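Local coordinates for 1-deoxy-D-xylulose 5-phosphate reductoisomerase (Zymomonas mobilis, PDB 1R0K), which catalyses the NADPH-dependent rearrangement and reduction of 1-deoxy-D-xylulose 5-phosphate to 2-C-methyl-D-erythritol 4-phosphate, a step of isoprenoid biosynthesis that needs a divalent metal ion, at residues Glu152-Ala155 against Ile156-Phe160; Ile270-Thr273 against Leu274-Lys278; Glu221-Glu224 against Ala225-Phe229. One frame throughout, in Å; residues are numbered along the deposited sequence.

Each contact is local: contact 3 lies within a helix, while contacts 1 and 2 run from a helix into loop. Contact 1 touches both others. The centres of contacts 1 and 3 lie about 11 Å apart. There His153 NE2 is 3.0 Å from Glu221 O, a probable hydrogen bond. Glu152 and Glu221, both predicted metal ligands, bring OE1 of Glu152 within 3.1 Å of OE1 of Glu221. Contact 2 meets Asn154, Phe157 and Gln158 of contact 1: Gln158 CG lies 3.4 Å from His272 CD2, and Phe157 CD1 3.5 Å from His272 CE1. Contacts 2 and 3 do not touch; their nearest atoms are about 9 Å apart. Contact 2 instead approaches the predicted NADPH site, through Ile270 beside Ile16.

Contact 1: Glu152-Ala155 against Ile156-Phe160; sequences EHNA and IFQCF
Gln158 reaches back one helical turn to Asn154, and the two side-chain amides bond to each other. Gln158 CB and CG pass over the backbone carbonyl of Asn154, with CG 3.3 Å from Asn154 O. That same oxygen accepts the backbone N of Gln158 at 2.9 Å. Beyond CG the chain is extended (chi2 -169°), which carries CD past the carbonyl to the level of the Asn154 amide. At the tip NE2 gives a short bond to Asn154 OD1, 2.6 Å long, with an N-H...O angle of 155°. OD1 lies close to the Gln158 amide plane, but the two amide planes are nearly perpendicular, 84° apart. The other tip atom, OE1, bonds to Arg279 and to Ser256 of the second subunit.

Asn154 is held at both ends of its amide, since ND2 donates to Pro148 O. Together these bonds fix which way the Asn154 amide is flipped. Ile156 covers another carbonyl: its CG1 is 3.1 Å from Glu152 O, the acceptor for Ile156 N. Ala155 O receives Cys159 N only weakly, at 3.3 Å and a bent angle.

Glu152 points its carboxylate away from these turns, toward a salt bridge with Lys218. The neighbouring helix 216-229 takes up His153. The Gln158-Asn154 pair is an i to i+4 side-chain bond on helix 151-159, which begins at the predicted metal and substrate site, carrying Glu152, and reaches the subunit interface at Gln158.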
# COMPACT_ATOMS: atom_id res chain seq x y z
N GLU B 152 11.70 5.75 -3.46
CA GLU B 152 11.42 5.34 -2.09
C GLU B 152 10.55 6.35 -1.35
O GLU B 152 9.60 5.97 -0.66
CB GLU B 152 12.73 5.15 -1.31
CG GLU B 152 13.61 4.00 -1.80
CD GLU B 152 14.44 4.34 -3.03
OE1 GLU B 152 14.58 5.54 -3.36
OE2 GLU B 152 14.96 3.40 -3.65
N HIS B 153 10.88 7.62 -1.48
CA HIS B 153 10.12 8.66 -0.79
C HIS B 153 8.70 8.76 -1.29
O HIS B 153 7.78 8.95 -0.49
CB HIS B 153 10.82 10.00 -0.93
CG HIS B 153 12.21 10.01 -0.38
ND1 HIS B 153 13.25 10.70 -0.97
CD2 HIS B 153 12.73 9.39 0.71
CE1 HIS B 153 14.35 10.50 -0.28
NE2 HIS B 153 14.07 9.71 0.74
N ASN B 154 8.51 8.64 -2.60
CA ASN B 154 7.17 8.73 -3.16
C ASN B 154 6.36 7.52 -2.72
O ASN B 154 5.16 7.63 -2.42
CB ASN B 154 7.22 8.82 -4.69
CG ASN B 154 5.87 9.07 -5.30
OD1 ASN B 154 5.14 8.14 -5.65
ND2 ASN B 154 5.50 10.35 -5.41
N ALA B 155 7.02 6.37 -2.65
CA ALA B 155 6.37 5.13 -2.22
C ALA B 155 5.92 5.29 -0.77
O ALA B 155 4.82 4.90 -0.40
CB ALA B 155 7.35 3.96 -2.34
N ILE B 156 6.80 5.86 0.06
CA ILE B 156 6.46 6.07 1.46
C ILE B 156 5.29 7.04 1.55
O ILE B 156 4.32 6.80 2.26
CB ILE B 156 7.65 6.64 2.24
CG1 ILE B 156 8.79 5.61 2.26
CG2 ILE B 156 7.22 7.00 3.66
CD1 ILE B 156 10.10 6.14 2.81
N PHE B 157 5.38 8.12 0.79
CA PHE B 157 4.32 9.12 0.78
C PHE B 157 2.95 8.52 0.43
O PHE B 157 1.94 8.86 1.06
CB PHE B 157 4.68 10.23 -0.21
CG PHE B 157 3.75 11.39 -0.17
CD1 PHE B 157 2.52 11.33 -0.81
CD2 PHE B 157 4.09 12.53 0.55
CE1 PHE B 157 1.65 12.40 -0.75
CE2 PHE B 157 3.22 13.60 0.62
CZ PHE B 157 1.99 13.54 -0.03
N GLN B 158 2.90 7.62 -0.55
CA GLN B 158 1.64 6.99 -0.96
C GLN B 158 1.08 6.02 0.08
O GLN B 158 -0.08 5.65 0.02
CB GLN B 158 1.81 6.26 -2.29
CG GLN B 158 2.05 7.19 -3.49
CD GLN B 158 1.95 6.47 -4.83
OE1 GLN B 158 1.05 5.67 -5.05
NE2 GLN B 158 2.88 6.78 -5.74
N CYS B 159 1.91 5.62 1.04
CA CYS B 159 1.50 4.68 2.08
C CYS B 159 1.49 5.32 3.47
O CYS B 159 1.21 4.65 4.46
CB CYS B 159 2.46 3.49 2.12
SG CYS B 159 2.64 2.58 0.57
N PHE B 160 1.79 6.62 3.53
CA PHE B 160 1.89 7.37 4.79
C PHE B 160 0.60 8.04 5.28
O PHE B 160 -0.15 8.61 4.50
CB PHE B 160 2.98 8.44 4.63
CG PHE B 160 3.43 9.07 5.92
CD1 PHE B 160 4.39 8.44 6.71
CD2 PHE B 160 2.90 10.28 6.35
CE1 PHE B 160 4.82 9.02 7.91
CE2 PHE B 160 3.32 10.87 7.55
CZ PHE B 160 4.29 10.23 8.33

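Contact 2: Ile270-Thr273 against Leu274-Lys278; sequences IGHT and LAWPK
Leu274 and Ala275 close the last turn of helix 267-275, against Ile270 and Gly271, before the chain turns through a cis-proline. The backbone bonds come first. Leu274 N donates to Ile270 O at 2.8 Å, Ala275 N to Gly271 O, and Trp276 N to His272 O, although Trp276 has already left helical backbone angles.

One side-chain bond joins them. Thr273 OG1 sits between its own backbone N and carbonyl carbon (chi1 69°), and there it donates to Ile270 O at 2.9 Å. The hydroxyl meets a lone pair of Ile270 O in the carbonyl plane, while Leu274 N comes in nearly along the C=O direction, so two donors grip one oxygen. A valine here would probably leave Ile270 O with only the backbone donor of the two, the lone pair that OG1 uses losing its mate.

The His272 and Trp276 side chains run alongside each other, their rings oblique; the imidazole and the five-membered ring of Trp276 are turned by 54°. Trp276 CD1 is 3.9 Å from His272 NE2. Pro277 CB lies over one face of the tryptophan, which rests on Leu147 of strand 145-148.

A water bridges the helix end to the loop: it donates to His272 O at 3.0 Å and to Lys278 O at 2.6 Å.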
# COMPACT_ATOMS: atom_id res chain seq x y z
N ILE B 270 6.36 10.41 -10.59
CA ILE B 270 6.19 11.77 -11.08
C ILE B 270 4.71 12.01 -11.33
O ILE B 270 4.15 13.02 -10.90
CB ILE B 270 6.99 12.03 -12.39
CG1 ILE B 270 8.50 11.99 -12.11
CG2 ILE B 270 6.62 13.39 -12.98
CD1 ILE B 270 9.36 12.07 -13.35
N GLY B 271 4.07 11.06 -12.02
CA GLY B 271 2.65 11.18 -12.30
C GLY B 271 1.86 11.37 -11.02
O GLY B 271 0.85 12.09 -11.00
N HIS B 272 2.30 10.73 -9.94
CA HIS B 272 1.61 10.87 -8.66
C HIS B 272 1.73 12.30 -8.14
O HIS B 272 0.75 12.86 -7.65
CB HIS B 272 2.18 9.87 -7.63
CG HIS B 272 1.82 10.19 -6.21
ND1 HIS B 272 2.52 11.09 -5.44
CD2 HIS B 272 0.81 9.73 -5.43
CE1 HIS B 272 1.96 11.17 -4.24
NE2 HIS B 272 0.93 10.36 -4.21
N THR B 273 2.92 12.89 -8.24
CA THR B 273 3.09 14.25 -7.73
C THR B 273 2.42 15.28 -8.62
O THR B 273 1.95 16.31 -8.15
CB THR B 273 4.59 14.62 -7.57
OG1 THR B 273 5.20 14.74 -8.86
CG2 THR B 273 5.33 13.55 -6.77
N LEU B 274 2.36 14.98 -9.92
CA LEU B 274 1.74 15.89 -10.88
C LEU B 274 0.22 15.93 -10.73
O LEU B 274 -0.39 17.00 -10.75
CB LEU B 274 2.14 15.48 -12.31
CG LEU B 274 1.60 16.38 -13.43
CD1 LEU B 274 2.03 17.82 -13.19
CD2 LEU B 274 2.10 15.88 -14.78
N ALA B 275 -0.41 14.77 -10.55
CA ALA B 275 -1.86 14.71 -10.41
C ALA B 275 -2.39 14.98 -9.00
O ALA B 275 -3.53 15.41 -8.84
CB ALA B 275 -2.37 13.36 -10.90
N TRP B 276 -1.56 14.73 -7.98
CA TRP B 276 -1.97 14.92 -6.59
C TRP B 276 -2.83 16.17 -6.42
O TRP B 276 -2.50 17.23 -6.95
CB TRP B 276 -0.74 15.03 -5.68
CG TRP B 276 -1.08 14.81 -4.24
CD1 TRP B 276 -1.17 13.61 -3.59
CD2 TRP B 276 -1.47 15.81 -3.29
NE1 TRP B 276 -1.60 13.80 -2.30
CE2 TRP B 276 -1.79 15.13 -2.09
CE3 TRP B 276 -1.59 17.20 -3.34
CZ2 TRP B 276 -2.23 15.81 -0.95
CZ3 TRP B 276 -2.02 17.88 -2.20
CH2 TRP B 276 -2.34 17.18 -1.02
N PRO B 277 -3.94 16.08 -5.65
CA PRO B 277 -4.45 14.91 -4.92
C PRO B 277 -5.21 13.89 -5.76
O PRO B 277 -5.76 12.92 -5.23
CB PRO B 277 -5.33 15.55 -3.86
CG PRO B 277 -5.94 16.69 -4.60
CD PRO B 277 -4.74 17.28 -5.34
N LYS B 278 -5.25 14.09 -7.08
CA LYS B 278 -5.93 13.17 -7.97
C LYS B 278 -4.91 12.18 -8.53
O LYS B 278 -3.75 12.18 -8.11
CB LYS B 278 -6.58 13.93 -9.13
CG LYS B 278 -7.53 15.03 -8.70
CD LYS B 278 -8.08 15.77 -9.91
CE LYS B 278 -9.10 16.82 -9.50
NZ LYS B 278 -9.65 17.54 -10.69
O HOH W 1 -1.67 11.46 -6.69
O HOH W 2 -0.02 18.20 -7.62

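Contact 3: Glu221-Glu224 against Ala225-Phe229; sequences ELIE and AFHLF
The backbone of Glu221-Phe229 runs as alpha-helix: Ala225 N donates to Glu221 O at 2.8 Å, Phe226 N to Leu222 O at 2.9 Å, and Leu228 N to Glu224 O at 3.0 Å. The turn at His227 is looser. Its N reaches Ile223 O at 3.3 Å, a weak bond.

His227 adds a side-chain donor to the same oxygen. With CG beside the backbone N (chi1 -76°), the ring turns back along the helix and brings ND1 to 3.4 Å from Ile223 O. This bond too is weak, with an N-H...O angle of 138°. Two weak donors therefore share the Ile223 carbonyl. Phe226 CD2 sits over the centre of one face of the imidazole. Phe226 CB also lies against Ile223 O, at 3.3 Å.

Leu228 packs its branch over the carbonyl that its own N bonds: CG is 3.4 Å from Glu224 O, and CD1 lies near the same atom. Ala225 CB sits against Glu221 O in the same manner. Glu221, a predicted metal and substrate ligand, sends its carboxylate away from the following turn to a salt bridge with Lys218.

The helix packs on several elements at once. Glu224, Ala225 and Leu228 meet His153 of helix 151-159. Leu222, Ile223 and Phe226 lie on Ile315 of helix 307-317, while Leu222 and Ala225 touch Ile173 and Phe229 touches Ile171, both on strand 168-175.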
# COMPACT_ATOMS: atom_id res chain seq x y z
N GLU B 221 19.12 8.88 1.53
CA GLU B 221 17.68 8.70 1.41
C GLU B 221 17.04 8.66 2.80
O GLU B 221 15.95 9.18 3.00
CB GLU B 221 17.38 7.40 0.66
CG GLU B 221 17.52 7.55 -0.84
CD GLU B 221 17.41 6.22 -1.57
OE1 GLU B 221 16.68 5.34 -1.09
OE2 GLU B 221 18.05 6.08 -2.63
N LEU B 222 17.73 8.06 3.75
CA LEU B 222 17.23 7.98 5.11
C LEU B 222 17.13 9.38 5.70
O LEU B 222 16.16 9.72 6.38
CB LEU B 222 18.17 7.14 5.97
CG LEU B 222 17.86 7.08 7.46
CD1 LEU B 222 16.48 6.48 7.69
CD2 LEU B 222 18.93 6.26 8.17
N ILE B 223 18.15 10.19 5.45
CA ILE B 223 18.17 11.54 5.96
C ILE B 223 17.00 12.32 5.37
O ILE B 223 16.27 12.98 6.10
CB ILE B 223 19.50 12.23 5.62
CG1 ILE B 223 20.63 11.56 6.41
CG2 ILE B 223 19.43 13.72 5.96
CD1 ILE B 223 22.01 12.08 6.07
N GLU B 224 16.82 12.22 4.06
CA GLU B 224 15.73 12.91 3.39
C GLU B 224 14.38 12.46 3.94
O GLU B 224 13.50 13.29 4.18
CB GLU B 224 15.75 12.62 1.90
CG GLU B 224 16.96 13.14 1.16
CD GLU B 224 16.91 12.75 -0.31
OE1 GLU B 224 17.35 11.62 -0.64
OE2 GLU B 224 16.42 13.57 -1.12
N ALA B 225 14.23 11.15 4.13
CA ALA B 225 12.98 10.59 4.64
C ALA B 225 12.68 11.13 6.03
O ALA B 225 11.53 11.41 6.38
CB ALA B 225 13.07 9.07 4.68
N PHE B 226 13.72 11.27 6.84
CA PHE B 226 13.56 11.76 8.20
C PHE B 226 12.92 13.15 8.21
O PHE B 226 12.04 13.43 9.03
CB PHE B 226 14.92 11.81 8.90
CG PHE B 226 14.88 12.41 10.28
CD1 PHE B 226 14.27 11.73 11.33
CD2 PHE B 226 15.41 13.67 10.52
CE1 PHE B 226 14.20 12.30 12.60
CE2 PHE B 226 15.33 14.26 11.78
CZ PHE B 226 14.72 13.57 12.81
N HIS B 227 13.35 14.03 7.31
CA HIS B 227 12.80 15.38 7.25
C HIS B 227 11.43 15.41 6.59
O HIS B 227 10.56 16.17 7.00
CB HIS B 227 13.75 16.31 6.51
CG HIS B 227 14.94 16.73 7.32
ND1 HIS B 227 16.20 16.20 7.13
CD2 HIS B 227 15.05 17.61 8.34
CE1 HIS B 227 17.03 16.73 8.00
NE2 HIS B 227 16.36 17.59 8.75
N LEU B 228 11.23 14.57 5.58
CA LEU B 228 9.95 14.52 4.89
C LEU B 228 8.80 14.03 5.75
O LEU B 228 7.70 14.59 5.70
CB LEU B 228 10.04 13.60 3.67
CG LEU B 228 10.74 14.10 2.41
CD1 LEU B 228 11.01 12.91 1.49
CD2 LEU B 228 9.87 15.14 1.73
N PHE B 229 9.04 12.99 6.52
CA PHE B 229 7.97 12.39 7.30
C PHE B 229 7.88 12.72 8.78
O PHE B 229 6.91 12.37 9.44
CB PHE B 229 7.98 10.89 7.01
CG PHE B 229 7.89 10.59 5.53
CD1 PHE B 229 6.73 10.90 4.82
CD2 PHE B 229 9.00 10.14 4.83
CE1 PHE B 229 6.69 10.78 3.43
CE2 PHE B 229 8.97 10.01 3.44
CZ PHE B 229 7.81 10.33 2.74